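Local coordinates for DUF1116 domain-containing protein (Enterococcus faecalis, PDB 3CLQ), which is of unknown function but belongs to the AllG family, which suggests a relationship to a subunit of oxamate carbamoyltransferase, at residues 57-62 and 302-307; 172-177 and 203-208; 384-389 and 394-399. All coordinates share one frame; numbering follows the deposited sequence.

Contact 1. Residues 57-62 and 302-307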
loop_
_atom_site.group_PDB
_atom_site.type_symbol
_atom_site.label_atom_id
_atom_site.label_comp_id
_atom_site.label_asym_id
_atom_site.label_seq_id
_atom_site.Cartn_x
_atom_site.Cartn_y
_atom_site.Cartn_z
ATOM N N ASN B 57 -11.777 32.152 23.408
ATOM C CA ASN B 57 -12.185 30.860 23.942
ATOM C C ASN B 57 -11.438 29.660 23.358
ATOM O O ASN B 57 -11.646 28.533 23.799
ATOM C CB ASN B 57 -13.703 30.692 23.891
ATOM C CG ASN B 57 -14.430 31.825 24.607
ATOM O OD1 ASN B 57 -13.927 32.384 25.592
ATOM N ND2 ASN B 57 -15.610 32.180 24.113
HETATM N N MSE B 58 -10.538 29.898 22.405
HETATM C CA MSE B 58 -9.747 28.795 21.819
HETATM C C MSE B 58 -8.821 28.183 22.857
HETATM O O MSE B 58 -8.633 28.741 23.922
HETATM C CB MSE B 58 -8.935 29.246 20.610
HETATM C CG MSE B 58 -9.766 29.590 19.395
HETATM SE SE MSE B 58 -8.626 30.248 17.933
HETATM C CE MSE B 58 -9.927 30.329 16.469
ATOM N N CYS B 59 -8.242 27.034 22.547
ATOM C CA CYS B 59 -7.471 26.305 23.539
ATOM C C CYS B 59 -5.988 26.542 23.350
ATOM O O CYS B 59 -5.573 27.100 22.336
ATOM C CB CYS B 59 -7.765 24.814 23.443
ATOM S SG CYS B 59 -6.994 24.002 22.010
ATOM N N GLY B 60 -5.199 26.111 24.328
ATOM C CA GLY B 60 -3.750 26.204 24.242
ATOM C C GLY B 60 -3.206 25.997 22.835
ATOM O O GLY B 60 -2.805 26.951 22.176
ATOM N N PRO B 61 -3.200 24.747 22.354
ATOM C CA PRO B 61 -2.553 24.442 21.086
ATOM C C PRO B 61 -3.033 25.274 19.878
ATOM O O PRO B 61 -2.230 25.589 18.991
ATOM C CB PRO B 61 -2.874 22.958 20.882
ATOM C CG PRO B 61 -3.098 22.437 22.251
ATOM C CD PRO B 61 -3.783 23.549 22.977
HETATM N N MSE B 62 -4.318 25.617 19.831
HETATM C CA MSE B 62 -4.855 26.351 18.687
HETATM C C MSE B 62 -4.503 27.839 18.718
HETATM O O MSE B 62 -4.323 28.458 17.664
HETATM C CB MSE B 62 -6.365 26.178 18.583
HETATM C CG MSE B 62 -6.939 26.755 17.300
HETATM SE SE MSE B 62 -8.889 26.600 17.159
HETATM C CE MSE B 62 -9.048 24.710 16.626
ATOM N N LEU B 302 -8.633 17.831 24.719
ATOM C CA LEU B 302 -9.897 17.345 24.164
ATOM C C LEU B 302 -9.825 17.191 22.624
ATOM O O LEU B 302 -9.132 17.943 21.935
ATOM C CB LEU B 302 -11.059 18.269 24.561
ATOM C CG LEU B 302 -11.214 18.641 26.045
ATOM C CD1 LEU B 302 -11.382 20.142 26.219
ATOM C CD2 LEU B 302 -12.358 17.897 26.718
ATOM N N ASP B 303 -10.541 16.194 22.111
ATOM C CA ASP B 303 -10.756 15.976 20.690
ATOM C C ASP B 303 -10.661 17.248 19.840
ATOM O O ASP B 303 -11.383 18.210 20.061
ATOM C CB ASP B 303 -12.134 15.338 20.524
ATOM C CG ASP B 303 -12.296 14.611 19.204
ATOM O OD1 ASP B 303 -11.302 14.022 18.673
ATOM O OD2 ASP B 303 -13.448 14.617 18.705
HETATM N N MSE B 304 -9.786 17.243 18.841
HETATM C CA MSE B 304 -9.605 18.436 18.011
HETATM C C MSE B 304 -9.223 18.114 16.557
HETATM O O MSE B 304 -8.318 17.324 16.314
HETATM C CB MSE B 304 -8.543 19.343 18.639
HETATM C CG MSE B 304 -8.369 20.704 17.959
HETATM SE SE MSE B 304 -6.785 21.693 18.603
HETATM C CE MSE B 304 -5.461 20.275 18.294
ATOM N N GLY B 305 -9.909 18.735 15.601
ATOM C CA GLY B 305 -9.542 18.637 14.191
ATOM C C GLY B 305 -10.723 18.412 13.263
ATOM O O GLY B 305 -11.817 18.112 13.715
ATOM N N ASP B 306 -10.520 18.548 11.959
ATOM C CA ASP B 306 -11.616 18.284 11.047
ATOM C C ASP B 306 -11.576 16.851 10.500
ATOM O O ASP B 306 -12.439 16.440 9.720
ATOM C CB ASP B 306 -11.639 19.312 9.923
ATOM C CG ASP B 306 -12.157 20.659 10.378
ATOM O OD1 ASP B 306 -11.732 21.667 9.777
ATOM O OD2 ASP B 306 -12.974 20.729 11.337
ATOM N N SER B 307 -10.590 16.084 10.957
ATOM C CA SER B 307 -10.304 14.772 10.395
ATOM C C SER B 307 -11.451 13.803 10.541
ATOM O O SER B 307 -11.411 12.730 9.968
ATOM C CB SER B 307 -9.060 14.176 11.055
ATOM O OG SER B 307 -9.108 14.377 12.460
#

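Contact 2. Residues 172-177 and 203-208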
loop_
_atom_site.group_PDB
_atom_site.type_symbol
_atom_site.label_atom_id
_atom_site.label_comp_id
_atom_site.label_asym_id
_atom_site.label_seq_id
_atom_site.Cartn_x
_atom_site.Cartn_y
_atom_site.Cartn_z
ATOM N N GLU B 172 -6.238 15.896 -16.565
ATOM C CA GLU B 172 -7.276 14.946 -16.183
ATOM C C GLU B 172 -7.513 14.943 -14.669
ATOM O O GLU B 172 -8.542 14.460 -14.190
ATOM C CB GLU B 172 -6.855 13.540 -16.601
ATOM C CG GLU B 172 -5.557 13.050 -15.888
ATOM C CD GLU B 172 -4.250 13.346 -16.682
ATOM O OE1 GLU B 172 -4.034 14.521 -17.136
ATOM O OE2 GLU B 172 -3.439 12.388 -16.838
ATOM N N GLY B 173 -6.544 15.461 -13.920
ATOM C CA GLY B 173 -6.575 15.392 -12.483
ATOM C C GLY B 173 -6.277 13.998 -11.955
ATOM O O GLY B 173 -6.215 13.026 -12.705
ATOM N N ILE B 174 -6.086 13.918 -10.645
ATOM C CA ILE B 174 -5.931 12.667 -9.945
ATOM C C ILE B 174 -7.273 12.302 -9.274
ATOM O O ILE B 174 -7.910 13.130 -8.577
ATOM C CB ILE B 174 -4.790 12.787 -8.919
ATOM C CG1 ILE B 174 -3.486 13.121 -9.652
ATOM C CG2 ILE B 174 -4.659 11.537 -8.064
ATOM C CD1 ILE B 174 -2.250 12.969 -8.814
ATOM N N ASP B 175 -7.716 11.067 -9.522
ATOM C CA ASP B 175 -8.987 10.572 -8.997
ATOM C C ASP B 175 -8.840 10.079 -7.573
ATOM O O ASP B 175 -8.185 9.083 -7.299
ATOM C CB ASP B 175 -9.540 9.461 -9.890
ATOM C CG ASP B 175 -10.843 8.884 -9.370
ATOM O OD1 ASP B 175 -11.310 9.261 -8.259
ATOM O OD2 ASP B 175 -11.406 8.042 -10.100
ATOM N N LEU B 176 -9.477 10.774 -6.658
ATOM C CA LEU B 176 -9.216 10.508 -5.281
ATOM C C LEU B 176 -10.048 9.338 -4.762
ATOM O O LEU B 176 -9.580 8.540 -3.957
ATOM C CB LEU B 176 -9.465 11.771 -4.497
ATOM C CG LEU B 176 -8.277 12.635 -4.061
ATOM C CD1 LEU B 176 -6.995 12.427 -4.861
ATOM C CD2 LEU B 176 -8.684 14.114 -4.033
ATOM N N ARG B 177 -11.281 9.207 -5.229
ATOM C CA ARG B 177 -12.082 8.096 -4.748
ATOM C C ARG B 177 -11.487 6.782 -5.209
ATOM O O ARG B 177 -11.538 5.799 -4.500
ATOM C CB ARG B 177 -13.539 8.196 -5.173
ATOM C CG ARG B 177 -14.421 7.225 -4.425
ATOM C CD ARG B 177 -15.814 7.208 -5.000
ATOM N NE ARG B 177 -15.831 6.630 -6.342
ATOM C CZ ARG B 177 -16.893 6.624 -7.144
ATOM N NH1 ARG B 177 -18.043 7.160 -6.751
ATOM N NH2 ARG B 177 -16.808 6.072 -8.340
ATOM N N GLN B 203 3.833 8.912 -5.704
ATOM C CA GLN B 203 4.165 8.237 -6.928
ATOM C C GLN B 203 3.392 8.785 -8.152
ATOM O O GLN B 203 3.944 8.923 -9.240
ATOM C CB GLN B 203 3.899 6.742 -6.778
ATOM C CG GLN B 203 4.338 5.973 -7.982
ATOM C CD GLN B 203 3.775 4.583 -8.023
ATOM O OE1 GLN B 203 2.775 4.265 -7.347
ATOM N NE2 GLN B 203 4.408 3.725 -8.818
ATOM N N ALA B 204 2.115 9.075 -7.987
ATOM C CA ALA B 204 1.354 9.640 -9.079
ATOM C C ALA B 204 1.840 11.064 -9.386
ATOM O O ALA B 204 1.827 11.500 -10.536
ATOM C CB ALA B 204 -0.124 9.627 -8.754
ATOM N N LEU B 205 2.270 11.787 -8.360
ATOM C CA LEU B 205 2.790 13.139 -8.552
ATOM C C LEU B 205 4.151 13.228 -9.255
ATOM O O LEU B 205 4.406 14.196 -9.962
ATOM C CB LEU B 205 2.898 13.865 -7.212
ATOM C CG LEU B 205 1.612 14.367 -6.558
ATOM C CD1 LEU B 205 1.937 14.948 -5.200
ATOM C CD2 LEU B 205 0.942 15.428 -7.433
ATOM N N THR B 206 5.030 12.251 -9.044
ATOM C CA THR B 206 6.400 12.368 -9.523
ATOM C C THR B 206 6.515 12.736 -11.002
ATOM O O THR B 206 7.185 13.710 -11.344
ATOM C CB THR B 206 7.222 11.088 -9.260
ATOM O OG1 THR B 206 7.479 10.942 -7.855
ATOM C CG2 THR B 206 8.546 11.138 -10.007
ATOM N N PRO B 207 5.869 11.962 -11.891
ATOM C CA PRO B 207 6.026 12.218 -13.327
ATOM C C PRO B 207 5.791 13.702 -13.656
ATOM O O PRO B 207 6.517 14.305 -14.436
ATOM C CB PRO B 207 4.921 11.357 -13.968
ATOM C CG PRO B 207 4.536 10.339 -12.945
ATOM C CD PRO B 207 4.958 10.831 -11.599
ATOM N N TYR B 208 4.770 14.276 -13.042
ATOM C CA TYR B 208 4.422 15.676 -13.262
ATOM C C TYR B 208 5.429 16.657 -12.667
ATOM O O TYR B 208 5.722 17.682 -13.279
ATOM C CB TYR B 208 3.011 15.958 -12.740
ATOM C CG TYR B 208 2.006 14.972 -13.257
ATOM C CD1 TYR B 208 1.965 14.638 -14.602
ATOM C CD2 TYR B 208 1.114 14.347 -12.396
ATOM C CE1 TYR B 208 1.063 13.714 -15.084
ATOM C CE2 TYR B 208 0.201 13.422 -12.862
ATOM C CZ TYR B 208 0.177 13.116 -14.210
ATOM O OH TYR B 208 -0.746 12.202 -14.673
#

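Contact 3. Residues 384-389 and 394-399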
loop_
_atom_site.group_PDB
_atom_site.type_symbol
_atom_site.label_atom_id
_atom_site.label_comp_id
_atom_site.label_asym_id
_atom_site.label_seq_id
_atom_site.Cartn_x
_atom_site.Cartn_y
_atom_site.Cartn_z
ATOM N N ASN B 384 -11.753 7.028 15.572
ATOM C CA ASN B 384 -10.391 6.800 16.031
ATOM C C ASN B 384 -9.590 8.016 15.608
ATOM O O ASN B 384 -9.655 8.444 14.455
ATOM C CB ASN B 384 -9.790 5.544 15.379
ATOM C CG ASN B 384 -10.319 4.210 15.978
ATOM O OD1 ASN B 384 -10.344 3.172 15.276
ATOM N ND2 ASN B 384 -10.695 4.219 17.266
ATOM N N THR B 385 -8.833 8.581 16.530
ATOM C CA THR B 385 -8.117 9.813 16.252
ATOM C C THR B 385 -6.855 9.866 17.102
ATOM O O THR B 385 -6.708 9.096 18.070
ATOM C CB THR B 385 -9.001 11.045 16.550
ATOM O OG1 THR B 385 -8.180 12.210 16.642
ATOM C CG2 THR B 385 -9.720 10.896 17.881
ATOM N N ALA B 386 -5.940 10.761 16.735
ATOM C CA ALA B 386 -4.724 10.968 17.515
ATOM C C ALA B 386 -5.026 11.711 18.814
ATOM O O ALA B 386 -5.869 12.614 18.829
ATOM C CB ALA B 386 -3.695 11.746 16.696
ATOM N N ILE B 387 -4.346 11.337 19.900
ATOM C CA ILE B 387 -4.401 12.148 21.121
ATOM C C ILE B 387 -3.244 13.165 21.170
ATOM O O ILE B 387 -2.084 12.834 20.924
ATOM C CB ILE B 387 -4.564 11.291 22.414
ATOM C CG1 ILE B 387 -3.319 10.498 22.735
ATOM C CG2 ILE B 387 -5.655 10.242 22.241
ATOM C CD1 ILE B 387 -3.629 9.333 23.639
ATOM N N ALA B 388 -3.576 14.421 21.439
ATOM C CA ALA B 388 -2.614 15.505 21.307
ATOM C C ALA B 388 -2.386 16.165 22.649
ATOM O O ALA B 388 -3.327 16.357 23.413
ATOM C CB ALA B 388 -3.122 16.526 20.310
ATOM N N HIS B 389 -1.148 16.531 22.941
ATOM C CA HIS B 389 -0.857 17.203 24.204
ATOM C C HIS B 389 -1.705 18.463 24.401
ATOM O O HIS B 389 -1.975 19.198 23.453
ATOM C CB HIS B 389 0.619 17.554 24.290
ATOM C CG HIS B 389 1.111 17.718 25.689
ATOM N ND1 HIS B 389 1.929 16.794 26.303
ATOM C CD2 HIS B 389 0.889 18.690 26.605
ATOM C CE1 HIS B 389 2.199 17.193 27.535
ATOM N NE2 HIS B 389 1.581 18.342 27.742
ATOM N N ILE B 394 3.585 20.494 21.667
ATOM C CA ILE B 394 4.231 19.257 22.066
ATOM C C ILE B 394 3.868 18.136 21.094
ATOM O O ILE B 394 4.667 17.235 20.843
ATOM C CB ILE B 394 3.904 18.902 23.512
ATOM C CG1 ILE B 394 4.660 19.855 24.439
ATOM C CG2 ILE B 394 4.261 17.455 23.788
ATOM C CD1 ILE B 394 3.965 20.147 25.733
ATOM N N GLY B 395 2.660 18.214 20.537
ATOM C CA GLY B 395 2.244 17.299 19.483
ATOM C C GLY B 395 1.623 15.980 19.917
ATOM O O GLY B 395 1.237 15.795 21.075
HETATM N N MSE B 396 1.530 15.060 18.960
HETATM C CA MSE B 396 0.919 13.763 19.184
HETATM C C MSE B 396 1.603 12.992 20.311
HETATM O O MSE B 396 2.820 12.830 20.317
HETATM C CB MSE B 396 0.968 12.958 17.893
HETATM C CG MSE B 396 0.047 11.766 17.883
HETATM SE SE MSE B 396 0.389 10.620 16.338
HETATM C CE MSE B 396 -0.722 9.081 16.826
ATOM N N ILE B 397 0.822 12.534 21.280
ATOM C CA ILE B 397 1.403 11.751 22.360
ATOM C C ILE B 397 0.641 10.442 22.581
ATOM O O ILE B 397 0.593 9.925 23.694
ATOM C CB ILE B 397 1.638 12.587 23.691
ATOM C CG1 ILE B 397 0.363 12.772 24.530
ATOM C CG2 ILE B 397 2.268 13.937 23.391
ATOM C CD1 ILE B 397 -0.845 13.203 23.738
ATOM N N GLY B 398 0.069 9.899 21.502
ATOM C CA GLY B 398 -0.668 8.630 21.559
ATOM C C GLY B 398 -1.904 8.681 20.687
ATOM O O GLY B 398 -2.080 9.640 19.942
ATOM N N ALA B 399 -2.754 7.656 20.773
ATOM C CA ALA B 399 -4.007 7.621 19.994
ATOM C C ALA B 399 -5.045 6.681 20.568
ATOM O O ALA B 399 -4.725 5.809 21.403
ATOM C CB ALA B 399 -3.748 7.246 18.557
#

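Contact 1. Residues 57-62 and 302-307
With CG anti to the backbone N (chi1 -173°) and a bend only at chi3 (53°), Met304 swings its selenium toward Cys59, whose own chi1 of 75° tucks SG between its N and its carbonyl carbon. Cys59 SG and Met304 SE end up 4.1 Å apart, two large, polarisable atoms in van der Waals contact. A second neighbour comes from one turn into the helix: Met62 runs out extended as far as SE, and its terminal CE approaches Met304 SE at 4.3 Å. At that selenium the directions to Cys59 SG and Met62 CE are roughly perpendicular, so Met304 fits into the angle between them. Met62 and Met304 are both selenomethionine. The contact is a small one, 131 Å² in all, and the backbones stay well apart, with Cys59 CA and Leu302 CA at 9.3 Å.

Beyond it, Met62 also leans on His48 and on Asn263, and both carboxylate oxygens of Asp306 are held by backbone N-H groups, of Gly103 and Gly50. Cys59 is the N-cap residue of helix 60-73, and strand 304-305 is an outermost strand, within this chain, of a four-stranded antiparallel sheet, paired with strand 257-263. The arrangement is a buried apolar contact in which the first turn of that helix packs on an edge strand, joined through methionine and cysteine side chains.

Contact 2. Residues 172-177 and 203-208
Ala204 presents its CB to Ile174, the two meeting through methyls, with Ile174 CD1 4.0 Å from Ala204 CB. Just before it, Gln203 packs on Thr199 of the second subunit. Leu205 follows: its CB leaves the helix along the flank, but the end of the chain comes back toward the other segment, and its CD2 lies 4.3 Å from the same Ile174 CD1. The one methyl therefore serves two consecutive helix residues. It gets there because Ile174 CG1 stands anti to the carbonyl carbon (chi1 -60°) and CD1 continues outward from it in an extended way.

The setting is a helix against a sheet edge. Ile174 belongs to the short strand 174-175, which pairs with strand 26-33 at the margin of a four-stranded antiparallel sheet, and right after it the chain turns into helix 176-183, where Asp175 OD1 takes the N-H of Leu178 as an N-cap. Met179 of that helix touches both Ile174 and Ala204 and so joins the little apolar cluster.

Thr206 OG1 bonds to the carbonyl of Val202, and the side chain packs on Phe223 of the second subunit. Pro207 has no N-H to give to the turn before, and here the helix is kinked. Past the kink, Tyr208 reaches back to the other segment. Its OH lies 3.5 Å from Glu172 OE2, the two side chains approaching from opposite directions with carboxylate and ring planes 75° apart. Glu172 reaches this position at the exposed end of the contact through a bend at chi2, while the tyrosine side chain also touches Cys170 and Ala166.

Contact 3. Residues 384-389 and 394-399
Ile387 and Gly398 grip each other by backbone and side chain at once. Starting at the branch, Ile387 CB lies 3.9 Å from Gly398 O; CG1, between the backbone N and the carbonyl carbon at chi1 70°, lies against the Gly398 carbonyl group; CG2 rests beside Ala399 CA; and the tip, CD1, reaches Ala399 N at 3.4 Å. Gly398 has no CB to stand in the way of CD1. In the backbone, Ile387 N donates to Gly398 O (2.8 Å), from well above the carbonyl plane, while Ile387 O accepts a nearly straight bond from Ile397 N (2.9 Å). His389 N to Gly395 O (3.1 Å) continues the pairing toward the turn.

Between the non-hydrogen-bonded pairs Ala386-Ala399 and Ala388-Met396 the register slips by one, a beta bulge. Near the turn, Ile394 CD1 sits over one face of the His389 ring, a CH-pi contact 3.6 Å from the centroid.

These strands, 383-388 and 396-402, form a two-stranded antiparallel beta hairpin. Met396 touches Leu329 of helix 327-330, Ile387 packs against Val287 and Met291, and backbone bonds tie Ala388 to Gly301 and Ile397 to Phe292, so the hairpin is stitched to the loops that lie between strands 280-283 and 304-305.

Overall arrangement
From the N terminus, the chain first passes 57-62, the near side of contact 1, and does not complete that contact until 302-307, some 240 residues later. Contact 2 is nested inside this long loop, itself closing a short one between 172-177 and 203-208. Contact 3 follows in series, a tight hairpin. Contacts 1 and 3 lie on the same side of the chain's centre and touch, Asp303 OD1 against Thr385 CG2 at 3.6 Å, so helix 60-73, strand 304-305 and the hairpin form one neighbourhood. Contact 2, its centre about 32 Å from that of contact 1, ties a different sheet to helix 195-210, beside the second subunit.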